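Local coordinates for protein choline kinase (Cryptosporidium parvum, PDB 3MES) that probably phosphorylates choline, and perhaps ethanolamine, with ATP as a metal-dependent kinase, and is captured here with ADP, magnesium and the bis-cationic decamethonium bound, at residues S71-K76 with V89-E94; L262-N267 with S289-A294; I366-W371 with F399-Q404. All coordinates share one frame; numbering follows the deposited sequence.

Contact 1 of 3, residues S71-K76 with V89-E94; sequences SYIEVK and VSIVNE
I73 and V75 pack against V89 and I91 on one face of an antiparallel beta hairpin, the first two strands of the five-stranded sheet in the nucleotide-binding lobe. The short strand segments run at 156° to each other, 4.8 Å apart at their axes. E74 and S90 form the hydrogen-bonded pair: E74 N gives to S90 O at 3.0 Å, with the donor in the carbonyl plane, and S90 N returns a bond to E74 O. A third bond, V92 N to Y72 O at 2.9 Å, carries the ladder past the end of strand 89-91.

The tight side is the isoleucine-valine face. I73 CG2, placed anti to its own backbone N, meets V89 CG1 at 3.6 Å, while the I73 and I91 side chains lie side by side, with I73 CG1 against I91 CD1. V75 CG2 lies alongside V89 CG2 in a looser fit at 4.0 Å. I55 of helix 51-61 rests on I73 and V75, and W65 touches V89 and I91, which covers much of this face; I73 and V89 are buried.

On the E74 and S90 side the packing is sparser and a water is bound, reaching S90 OG while donating to E74 OE2. E74 and V92 cross at about a right angle, E74 CG against V92 CG1. At the solvent-exposed end Y72 and N93 point the same way, ring and amide planes 48° apart. N93 has CG anti to its backbone N (chi1 176°), which sends OD1 along the ring toward CE1, while N93 CB makes the closest approach, 3.5 Å from Y72 CD1.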
loop_
_atom_site.group_PDB
_atom_site.type_symbol
_atom_site.label_atom_id
_atom_site.label_comp_id
_atom_site.label_asym_id
_atom_site.label_seq_id
_atom_site.Cartn_x
_atom_site.Cartn_y
_atom_site.Cartn_z
ATOM N N SER B 71 -28.620 24.295 7.551
ATOM C CA SER B 71 -29.011 24.232 6.146
ATOM C C SER B 71 -27.888 23.687 5.265
ATOM O O SER B 71 -28.126 23.280 4.128
ATOM C CB SER B 71 -29.456 25.606 5.643
ATOM O OG SER B 71 -28.342 26.417 5.316
ATOM N N TYR B 72 -26.668 23.681 5.794
ATOM C CA TYR B 72 -25.510 23.196 5.045
ATOM C C TYR B 72 -25.115 21.790 5.482
ATOM O O TYR B 72 -24.082 21.265 5.067
ATOM C CB TYR B 72 -24.325 24.149 5.207
ATOM C CG TYR B 72 -24.620 25.561 4.760
ATOM C CD1 TYR B 72 -24.721 25.874 3.412
ATOM C CD2 TYR B 72 -24.799 26.581 5.685
ATOM C CE1 TYR B 72 -24.994 27.162 2.996
ATOM C CE2 TYR B 72 -25.071 27.873 5.280
ATOM C CZ TYR B 72 -25.168 28.158 3.933
ATOM O OH TYR B 72 -25.440 29.443 3.521
ATOM N N ILE B 73 -25.946 21.185 6.323
ATOM C CA ILE B 73 -25.695 19.837 6.810
ATOM C C ILE B 73 -26.752 18.873 6.291
ATOM O O ILE B 73 -27.950 19.147 6.376
ATOM C CB ILE B 73 -25.695 19.791 8.347
ATOM C CG1 ILE B 73 -24.734 20.839 8.910
ATOM C CG2 ILE B 73 -25.331 18.396 8.835
ATOM C CD1 ILE B 73 -24.764 20.949 10.419
ATOM N N GLU B 74 -26.312 17.741 5.749
ATOM C CA GLU B 74 -27.250 16.730 5.280
ATOM C C GLU B 74 -27.047 15.402 5.999
ATOM O O GLU B 74 -25.945 14.854 6.014
ATOM C CB GLU B 74 -27.129 16.523 3.770
ATOM C CG GLU B 74 -26.007 15.584 3.369
ATOM C CD GLU B 74 -26.367 14.723 2.177
ATOM O OE1 GLU B 74 -27.521 14.808 1.708
ATOM O OE2 GLU B 74 -25.498 13.953 1.715
ATOM N N VAL B 75 -28.118 14.893 6.596
ATOM C CA VAL B 75 -28.106 13.577 7.214
ATOM C C VAL B 75 -28.749 12.568 6.273
ATOM O O VAL B 75 -29.909 12.721 5.889
ATOM C CB VAL B 75 -28.883 13.566 8.539
ATOM C CG1 VAL B 75 -29.055 12.140 9.043
ATOM C CG2 VAL B 75 -28.184 14.430 9.576
ATOM N N LYS B 76 -28.000 11.537 5.899
ATOM C CA LYS B 76 -28.537 10.521 5.007
ATOM C C LYS B 76 -28.260 9.126 5.560
ATOM O O LYS B 76 -27.109 8.697 5.654
ATOM C CB LYS B 76 -27.967 10.689 3.595
ATOM C CG LYS B 76 -27.109 9.539 3.110
ATOM C CD LYS B 76 -27.980 8.441 2.505
ATOM C CE LYS B 76 -27.138 7.265 2.016
ATOM N NZ LYS B 76 -26.384 7.586 0.771
ATOM N N VAL B 89 -23.215 11.958 7.693
ATOM C CA VAL B 89 -23.516 13.368 7.888
ATOM C C VAL B 89 -22.455 14.225 7.214
ATOM O O VAL B 89 -21.306 14.262 7.651
ATOM C CB VAL B 89 -23.591 13.726 9.382
ATOM C CG1 VAL B 89 -24.030 15.172 9.558
ATOM C CG2 VAL B 89 -24.541 12.782 10.106
ATOM N N SER B 90 -22.847 14.914 6.149
ATOM C CA SER B 90 -21.903 15.694 5.360
ATOM C C SER B 90 -22.188 17.189 5.418
ATOM O O SER B 90 -23.307 17.613 5.703
ATOM C CB SER B 90 -21.925 15.233 3.901
ATOM O OG SER B 90 -21.746 13.833 3.802
ATOM N N ILE B 91 -21.156 17.981 5.149
ATOM C CA ILE B 91 -21.319 19.407 4.919
ATOM C C ILE B 91 -21.360 19.620 3.411
ATOM O O ILE B 91 -20.405 19.295 2.707
ATOM C CB ILE B 91 -20.156 20.215 5.520
ATOM C CG1 ILE B 91 -20.026 19.932 7.019
ATOM C CG2 ILE B 91 -20.354 21.700 5.270
ATOM C CD1 ILE B 91 -21.277 20.237 7.815
ATOM N N VAL B 92 -22.471 20.156 2.917
ATOM C CA VAL B 92 -22.691 20.259 1.476
ATOM C C VAL B 92 -22.174 21.562 0.867
ATOM O O VAL B 92 -22.179 21.725 -0.353
ATOM C CB VAL B 92 -24.182 20.090 1.123
ATOM C CG1 VAL B 92 -24.618 18.648 1.344
ATOM C CG2 VAL B 92 -25.034 21.050 1.942
ATOM N N ASN B 93 -21.732 22.486 1.715
ATOM C CA ASN B 93 -21.167 23.746 1.239
ATOM C C ASN B 93 -19.643 23.709 1.217
ATOM O O ASN B 93 -19.004 23.501 2.248
ATOM C CB ASN B 93 -21.649 24.915 2.101
ATOM C CG ASN B 93 -21.018 26.238 1.695
ATOM O OD1 ASN B 93 -21.328 27.287 2.261
ATOM N ND2 ASN B 93 -20.129 26.193 0.712
ATOM N N GLU B 94 -19.064 23.913 0.037
ATOM C CA GLU B 94 -17.613 23.886 -0.119
ATOM C C GLU B 94 -16.953 25.097 0.533
ATOM O O GLU B 94 -15.806 25.023 0.981
ATOM C CB GLU B 94 -17.233 23.811 -1.599
ATOM C CG GLU B 94 -17.778 22.585 -2.316
ATOM C CD GLU B 94 -17.452 22.588 -3.797
ATOM O OE1 GLU B 94 -17.086 23.663 -4.322
ATOM O OE2 GLU B 94 -17.559 21.518 -4.437
HETATM O O HOH W 1 -24.442 12.759 4.088
#

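Contact 2 of 3, residues L262-N267 with S289-A294; sequences LVFAHN and SAINFA
N292 and N267 join their side-chain amides: N267, just beyond strand 262-265, reaches back past A265 to N292 on the partner strand, and N292 ND2 donates to N267 OD1 at 3.1 Å, nearly straight. The acceptor lies in the amide plane of N292, whereas the donor is tilted from that of N267, the two planes being 48° apart. N267 ND2 bonds to Y288 O and reaches A290 O only weakly. Where H266 meets S289, beyond the paired A265 and A290, S289 OG donates to H266 O at 3.0 Å, in the carbonyl plane and on a lone pair; that hydroxyl also sits over one face of the H266 imidazole.

Four backbone bonds follow in the antiparallel ladder. V263 and N292 exchange one pair, including N292 N to V263 O at 2.9 Å, and A265 and A290 exchange the other. A265 N stands well above the carbonyl plane of A290, a distortion in keeping with the 131° angle between the strand segments.

Packing surrounds this polar core. F264, its CG anti to the backbone N (chi1 -167°), extends its ring along the partner strand: A290 CA lies over one face, I291 CD1 touches the edge near the plane, 3.9 Å from F264 CD1, and S289 CB approaches F264 CE2 obliquely at 3.6 Å. Farther along, L262 CD2 meets F293 CE1 at 3.8 Å, and on the reverse face V263 CG1 touches A294 CB.

Strand 290-293 leads into helix 294-303, whose D297 accepts the H266 and N267 backbone N-H groups. Strand 262-265 runs straight into H266-N267-D268, where H266 ND1 bonds to D268 N; this His-x-Asp sequence is consistent with the catalytic loop of the protein-kinase-like fold. D268 also lines the decamethonium pocket.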
loop_
_atom_site.group_PDB
_atom_site.type_symbol
_atom_site.label_atom_id
_atom_site.label_comp_id
_atom_site.label_asym_id
_atom_site.label_seq_id
_atom_site.Cartn_x
_atom_site.Cartn_y
_atom_site.Cartn_z
ATOM N N LEU B 262 0.072 -16.340 17.331
ATOM C CA LEU B 262 -1.072 -15.707 17.972
ATOM C C LEU B 262 -1.059 -14.206 17.727
ATOM O O LEU B 262 -0.161 -13.501 18.185
ATOM C CB LEU B 262 -1.093 -16.012 19.469
ATOM C CG LEU B 262 -1.389 -17.474 19.792
ATOM C CD1 LEU B 262 -1.517 -17.686 21.293
ATOM C CD2 LEU B 262 -2.655 -17.914 19.072
ATOM N N VAL B 263 -2.061 -13.727 16.999
ATOM C CA VAL B 263 -2.106 -12.331 16.586
ATOM C C VAL B 263 -3.489 -11.745 16.827
ATOM O O VAL B 263 -4.451 -12.480 17.046
ATOM C CB VAL B 263 -1.777 -12.198 15.093
ATOM C CG1 VAL B 263 -0.509 -12.977 14.760
ATOM C CG2 VAL B 263 -2.943 -12.703 14.256
ATOM N N PHE B 264 -3.594 -10.420 16.792
ATOM C CA PHE B 264 -4.907 -9.792 16.865
ATOM C C PHE B 264 -5.516 -9.717 15.468
ATOM O O PHE B 264 -5.128 -8.883 14.649
ATOM C CB PHE B 264 -4.850 -8.407 17.512
ATOM C CG PHE B 264 -6.202 -7.870 17.889
ATOM C CD1 PHE B 264 -6.722 -8.096 19.154
ATOM C CD2 PHE B 264 -6.966 -7.169 16.971
ATOM C CE1 PHE B 264 -7.973 -7.616 19.503
ATOM C CE2 PHE B 264 -8.217 -6.684 17.313
ATOM C CZ PHE B 264 -8.723 -6.908 18.579
ATOM N N ALA B 265 -6.471 -10.600 15.206
ATOM C CA ALA B 265 -7.015 -10.769 13.866
ATOM C C ALA B 265 -8.253 -9.914 13.622
ATOM O O ALA B 265 -8.978 -9.570 14.553
ATOM C CB ALA B 265 -7.326 -12.231 13.613
ATOM N N HIS B 266 -8.480 -9.577 12.357
ATOM C CA HIS B 266 -9.689 -8.879 11.943
ATOM C C HIS B 266 -10.870 -9.845 11.974
ATOM O O HIS B 266 -11.931 -9.528 12.519
ATOM C CB HIS B 266 -9.514 -8.313 10.535
ATOM C CG HIS B 266 -10.666 -7.474 10.075
ATOM N ND1 HIS B 266 -11.823 -8.018 9.558
ATOM C CD2 HIS B 266 -10.838 -6.131 10.055
ATOM C CE1 HIS B 266 -12.658 -7.046 9.237
ATOM N NE2 HIS B 266 -12.085 -5.891 9.529
ATOM N N ASN B 267 -10.676 -11.015 11.370
ATOM C CA ASN B 267 -11.640 -12.114 11.447
ATOM C C ASN B 267 -12.830 -12.016 10.490
ATOM O O ASN B 267 -13.721 -12.864 10.510
ATOM C CB ASN B 267 -12.125 -12.302 12.887
ATOM C CG ASN B 267 -11.087 -12.977 13.769
ATOM O OD1 ASN B 267 -10.340 -13.842 13.313
ATOM N ND2 ASN B 267 -11.039 -12.585 15.037
ATOM N N SER B 289 -13.275 -8.919 15.616
ATOM C CA SER B 289 -11.837 -8.906 15.857
ATOM C C SER B 289 -11.476 -9.372 17.263
ATOM O O SER B 289 -12.097 -8.965 18.245
ATOM C CB SER B 289 -11.261 -7.518 15.579
ATOM O OG SER B 289 -11.472 -7.160 14.223
ATOM N N ALA B 290 -10.466 -10.233 17.338
ATOM C CA ALA B 290 -10.008 -10.815 18.594
ATOM C C ALA B 290 -8.766 -11.660 18.324
ATOM O O ALA B 290 -8.496 -12.027 17.178
ATOM C CB ALA B 290 -11.104 -11.665 19.214
ATOM N N ILE B 291 -8.006 -11.965 19.369
ATOM C CA ILE B 291 -6.821 -12.792 19.195
ATOM C C ILE B 291 -7.201 -14.088 18.490
ATOM O O ILE B 291 -8.275 -14.642 18.727
ATOM C CB ILE B 291 -6.135 -13.122 20.532
ATOM C CG1 ILE B 291 -5.674 -11.840 21.225
ATOM C CG2 ILE B 291 -4.952 -14.055 20.301
ATOM C CD1 ILE B 291 -4.565 -11.119 20.492
ATOM N N ASN B 292 -6.314 -14.567 17.624
ATOM C CA ASN B 292 -6.586 -15.762 16.839
ATOM C C ASN B 292 -5.338 -16.183 16.076
ATOM O O ASN B 292 -4.384 -15.409 15.961
ATOM C CB ASN B 292 -7.736 -15.491 15.863
ATOM C CG ASN B 292 -8.298 -16.761 15.244
ATOM O OD1 ASN B 292 -7.906 -17.872 15.601
ATOM N ND2 ASN B 292 -9.229 -16.597 14.310
ATOM N N PHE B 293 -5.337 -17.411 15.566
ATOM C CA PHE B 293 -4.232 -17.883 14.743
ATOM C C PHE B 293 -4.117 -17.031 13.483
ATOM O O PHE B 293 -5.100 -16.835 12.770
ATOM C CB PHE B 293 -4.417 -19.359 14.368
ATOM C CG PHE B 293 -4.119 -20.318 15.491
ATOM C CD1 PHE B 293 -2.902 -20.281 16.149
ATOM C CD2 PHE B 293 -5.050 -21.267 15.875
ATOM C CE1 PHE B 293 -2.622 -21.166 17.181
ATOM C CE2 PHE B 293 -4.778 -22.156 16.902
ATOM C CZ PHE B 293 -3.562 -22.107 17.555
ATOM N N ALA B 294 -2.919 -16.522 13.214
ATOM C CA ALA B 294 -2.691 -15.706 12.025
ATOM C C ALA B 294 -3.253 -16.375 10.776
ATOM O O ALA B 294 -3.861 -15.720 9.934
ATOM C CB ALA B 294 -1.205 -15.418 11.850
#

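Contact 3 of 3, residues I366-W371 with F399-Q404; sequences ISHITW and FTHYLQ. With DME (decamethonium ion), chain K.
H368 and H401 meet as two imidazoles in an offset edge-to-face pair between helices. The edge of H401 turns toward the face of H368, with centroids 5.8 Å apart and planes at 61°. These antiparallel helices, 364-376 and 391-411, belong to the helical lobe of the kinase; their short segments cross at -157° with axes 8.3 Å apart. H401 CB itself lies over the H368 ring, making a CH-pi contact 3.8 Å from its centroid. Each ring is tied elsewhere: H368 ND1 bonds with R398 NE, and H401 ND1 with the hydroxyl of Y307, a magnesium-site residue. These bonds help fix how the two imidazoles are turned.

One residue further along each helix the fit is aliphatic against aromatic. I369 lays CD1 over the face of Y402, 3.5 Å from Y402 CE1, and its CG1 follows along the same ring near CD1. Y402 has CG anti to its backbone N (chi1 167°), which carries the phenol beside the isoleucine, and its OH is held by E231. H368 CB and Y402 CB fill the centre of the interface at 3.9 Å, while the rim of F399 comes near I369 O, close to the ring plane.

W371 faces elsewhere, away from the partner helix. N300 receives its NE1 hydrogen bond, and one indole face supports the quaternary ammonium end of decamethonium: methyl C18 sits 3.4 Å from W371 CD2, and methyl C17 lies 3.3 Å from W371 CZ3.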
loop_
_atom_site.group_PDB
_atom_site.type_symbol
_atom_site.label_atom_id
_atom_site.label_comp_id
_atom_site.label_asym_id
_atom_site.label_seq_id
_atom_site.Cartn_x
_atom_site.Cartn_y
_atom_site.Cartn_z
ATOM N N ILE B 366 -11.921 -23.712 8.820
ATOM C CA ILE B 366 -12.423 -22.945 9.953
ATOM C C ILE B 366 -13.371 -21.850 9.469
ATOM O O ILE B 366 -14.396 -21.584 10.094
ATOM C CB ILE B 366 -11.276 -22.318 10.768
ATOM C CG1 ILE B 366 -10.369 -23.411 11.337
ATOM C CG2 ILE B 366 -11.827 -21.456 11.894
ATOM C CD1 ILE B 366 -11.027 -24.276 12.391
ATOM N N SER B 367 -13.025 -21.237 8.341
ATOM C CA SER B 367 -13.813 -20.154 7.762
ATOM C C SER B 367 -15.172 -20.631 7.248
ATOM O O SER B 367 -16.203 -20.024 7.546
ATOM C CB SER B 367 -13.030 -19.478 6.632
ATOM O OG SER B 367 -13.803 -18.472 5.999
ATOM N N HIS B 368 -15.169 -21.719 6.480
ATOM C CA HIS B 368 -16.405 -22.267 5.921
ATOM C C HIS B 368 -17.379 -22.717 7.004
ATOM O O HIS B 368 -18.592 -22.566 6.861
ATOM C CB HIS B 368 -16.111 -23.444 4.987
ATOM C CG HIS B 368 -15.435 -23.053 3.710
ATOM N ND1 HIS B 368 -15.903 -22.043 2.897
ATOM C CD2 HIS B 368 -14.338 -23.553 3.094
ATOM C CE1 HIS B 368 -15.116 -21.930 1.843
ATOM N NE2 HIS B 368 -14.159 -22.835 1.938
ATOM N N ILE B 369 -16.853 -23.286 8.080
ATOM C CA ILE B 369 -17.703 -23.766 9.161
ATOM C C ILE B 369 -18.217 -22.614 10.016
ATOM O O ILE B 369 -19.392 -22.570 10.373
ATOM C CB ILE B 369 -16.969 -24.787 10.049
ATOM C CG1 ILE B 369 -17.064 -26.184 9.428
ATOM C CG2 ILE B 369 -17.559 -24.793 11.452
ATOM C CD1 ILE B 369 -16.409 -27.269 10.255
ATOM N N THR B 370 -17.329 -21.680 10.334
ATOM C CA THR B 370 -17.685 -20.535 11.158
ATOM C C THR B 370 -18.831 -19.740 10.538
ATOM O O THR B 370 -19.879 -19.554 11.151
ATOM C CB THR B 370 -16.474 -19.602 11.371
ATOM O OG1 THR B 370 -15.409 -20.332 11.998
ATOM C CG2 THR B 370 -16.858 -18.416 12.244
ATOM N N TRP B 371 -18.632 -19.279 9.312
ATOM C CA TRP B 371 -19.627 -18.437 8.667
ATOM C C TRP B 371 -20.873 -19.220 8.273
ATOM O O TRP B 371 -21.946 -18.642 8.083
ATOM C CB TRP B 371 -19.016 -17.705 7.476
ATOM C CG TRP B 371 -17.967 -16.729 7.900
ATOM C CD1 TRP B 371 -16.639 -16.755 7.580
ATOM C CD2 TRP B 371 -18.153 -15.589 8.748
ATOM N NE1 TRP B 371 -15.994 -15.695 8.166
ATOM C CE2 TRP B 371 -16.900 -14.963 8.888
ATOM C CE3 TRP B 371 -19.260 -15.034 9.397
ATOM C CZ2 TRP B 371 -16.722 -13.811 9.652
ATOM C CZ3 TRP B 371 -19.082 -13.889 10.156
ATOM C CH2 TRP B 371 -17.821 -13.291 10.276
ATOM N N PHE B 399 -20.962 -24.793 3.927
ATOM C CA PHE B 399 -20.846 -26.183 4.357
ATOM C C PHE B 399 -20.407 -27.060 3.190
ATOM O O PHE B 399 -19.440 -27.809 3.296
ATOM C CB PHE B 399 -22.165 -26.700 4.942
ATOM C CG PHE B 399 -22.553 -26.051 6.243
ATOM C CD1 PHE B 399 -21.593 -25.482 7.064
ATOM C CD2 PHE B 399 -23.874 -26.031 6.655
ATOM C CE1 PHE B 399 -21.945 -24.890 8.262
ATOM C CE2 PHE B 399 -24.233 -25.443 7.852
ATOM C CZ PHE B 399 -23.266 -24.872 8.658
ATOM N N THR B 400 -21.123 -26.960 2.077
ATOM C CA THR B 400 -20.747 -27.672 0.864
ATOM C C THR B 400 -19.255 -27.496 0.597
ATOM O O THR B 400 -18.532 -28.470 0.391
ATOM C CB THR B 400 -21.541 -27.163 -0.357
ATOM O OG1 THR B 400 -22.935 -27.444 -0.177
ATOM C CG2 THR B 400 -21.057 -27.834 -1.633
ATOM N N HIS B 401 -18.799 -26.248 0.614
ATOM C CA HIS B 401 -17.409 -25.942 0.295
ATOM C C HIS B 401 -16.432 -26.492 1.329
ATOM O O HIS B 401 -15.281 -26.787 1.004
ATOM C CB HIS B 401 -17.205 -24.436 0.107
ATOM C CG HIS B 401 -17.790 -23.904 -1.166
ATOM N ND1 HIS B 401 -18.141 -22.581 -1.330
ATOM C CD2 HIS B 401 -18.093 -24.520 -2.333
ATOM C CE1 HIS B 401 -18.628 -22.404 -2.545
ATOM N NE2 HIS B 401 -18.612 -23.566 -3.173
ATOM N N TYR B 402 -16.887 -26.628 2.571
ATOM C CA TYR B 402 -16.069 -27.254 3.603
ATOM C C TYR B 402 -15.742 -28.693 3.221
ATOM O O TYR B 402 -14.584 -29.104 3.242
ATOM C CB TYR B 402 -16.777 -27.243 4.957
ATOM C CG TYR B 402 -16.104 -28.143 5.965
ATOM C CD1 TYR B 402 -15.072 -27.673 6.762
ATOM C CD2 TYR B 402 -16.482 -29.474 6.101
ATOM C CE1 TYR B 402 -14.443 -28.494 7.677
ATOM C CE2 TYR B 402 -15.858 -30.304 7.011
ATOM C CZ TYR B 402 -14.838 -29.806 7.797
ATOM O OH TYR B 402 -14.211 -30.621 8.707
ATOM N N LEU B 403 -16.778 -29.453 2.883
ATOM C CA LEU B 403 -16.614 -30.838 2.462
ATOM C C LEU B 403 -15.654 -30.929 1.289
ATOM O O LEU B 403 -14.705 -31.713 1.307
ATOM C CB LEU B 403 -17.968 -31.436 2.076
ATOM C CG LEU B 403 -18.711 -32.233 3.154
ATOM C CD1 LEU B 403 -18.182 -31.931 4.546
ATOM C CD2 LEU B 403 -20.213 -31.989 3.064
ATOM N N GLN B 404 -15.908 -30.113 0.271
ATOM C CA GLN B 404 -15.095 -30.104 -0.939
ATOM C C GLN B 404 -13.637 -29.765 -0.641
ATOM O O GLN B 404 -12.727 -30.490 -1.048
ATOM C CB GLN B 404 -15.676 -29.117 -1.955
ATOM C CG GLN B 404 -14.974 -29.121 -3.297
ATOM C CD GLN B 404 -15.664 -28.236 -4.316
ATOM O OE1 GLN B 404 -16.805 -27.815 -4.120
ATOM N NE2 GLN B 404 -14.974 -27.949 -5.413
HETATM N N1 DME K . -24.359 -5.120 0.121
HETATM C C2 DME K . -25.472 -5.665 0.918
HETATM C C3 DME K . -24.921 -6.405 2.141
HETATM C C4 DME K . -25.994 -7.301 2.771
HETATM C C5 DME K . -25.474 -7.999 4.033
HETATM C C6 DME K . -24.418 -9.057 3.694
HETATM C C7 DME K . -24.899 -10.465 4.061
HETATM C C8 DME K . -23.964 -11.124 5.077
HETATM C C9 DME K . -22.898 -11.981 4.392
HETATM C C10 DME K . -21.537 -11.804 5.072
HETATM C C11 DME K . -20.737 -13.107 5.043
HETATM N N12 DME K . -19.473 -12.939 5.780
HETATM C C13 DME K . -24.681 -5.215 -1.313
HETATM C C14 DME K . -24.150 -3.710 0.485
HETATM C C15 DME K . -23.135 -5.891 0.395
HETATM C C16 DME K . -18.698 -11.830 5.206
HETATM C C17 DME K . -19.771 -12.647 7.190
HETATM C C18 DME K . -18.687 -14.181 5.675
#

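How the contacts relate
The three contacts follow one another along the chain, and they sample both lobes around the ligands. Contact 1 stands apart: its centre is 38 Å from that of contact 2 and 44 Å from that of contact 3, across the centre of the chain from the latter. Even so, the S90 side chain is about 10 Å from bound ADP. Contacts 2 and 3 have centres 19 Å apart and touch directly, with N267 O 3.3 Å from W371 CZ2. Contact 3 reaches the decamethonium pocket directly through W371; contact 2 lies behind it, with the H266 side chain about 9 Å from decamethonium and about 7 Å from N-propyl-tartramic acid.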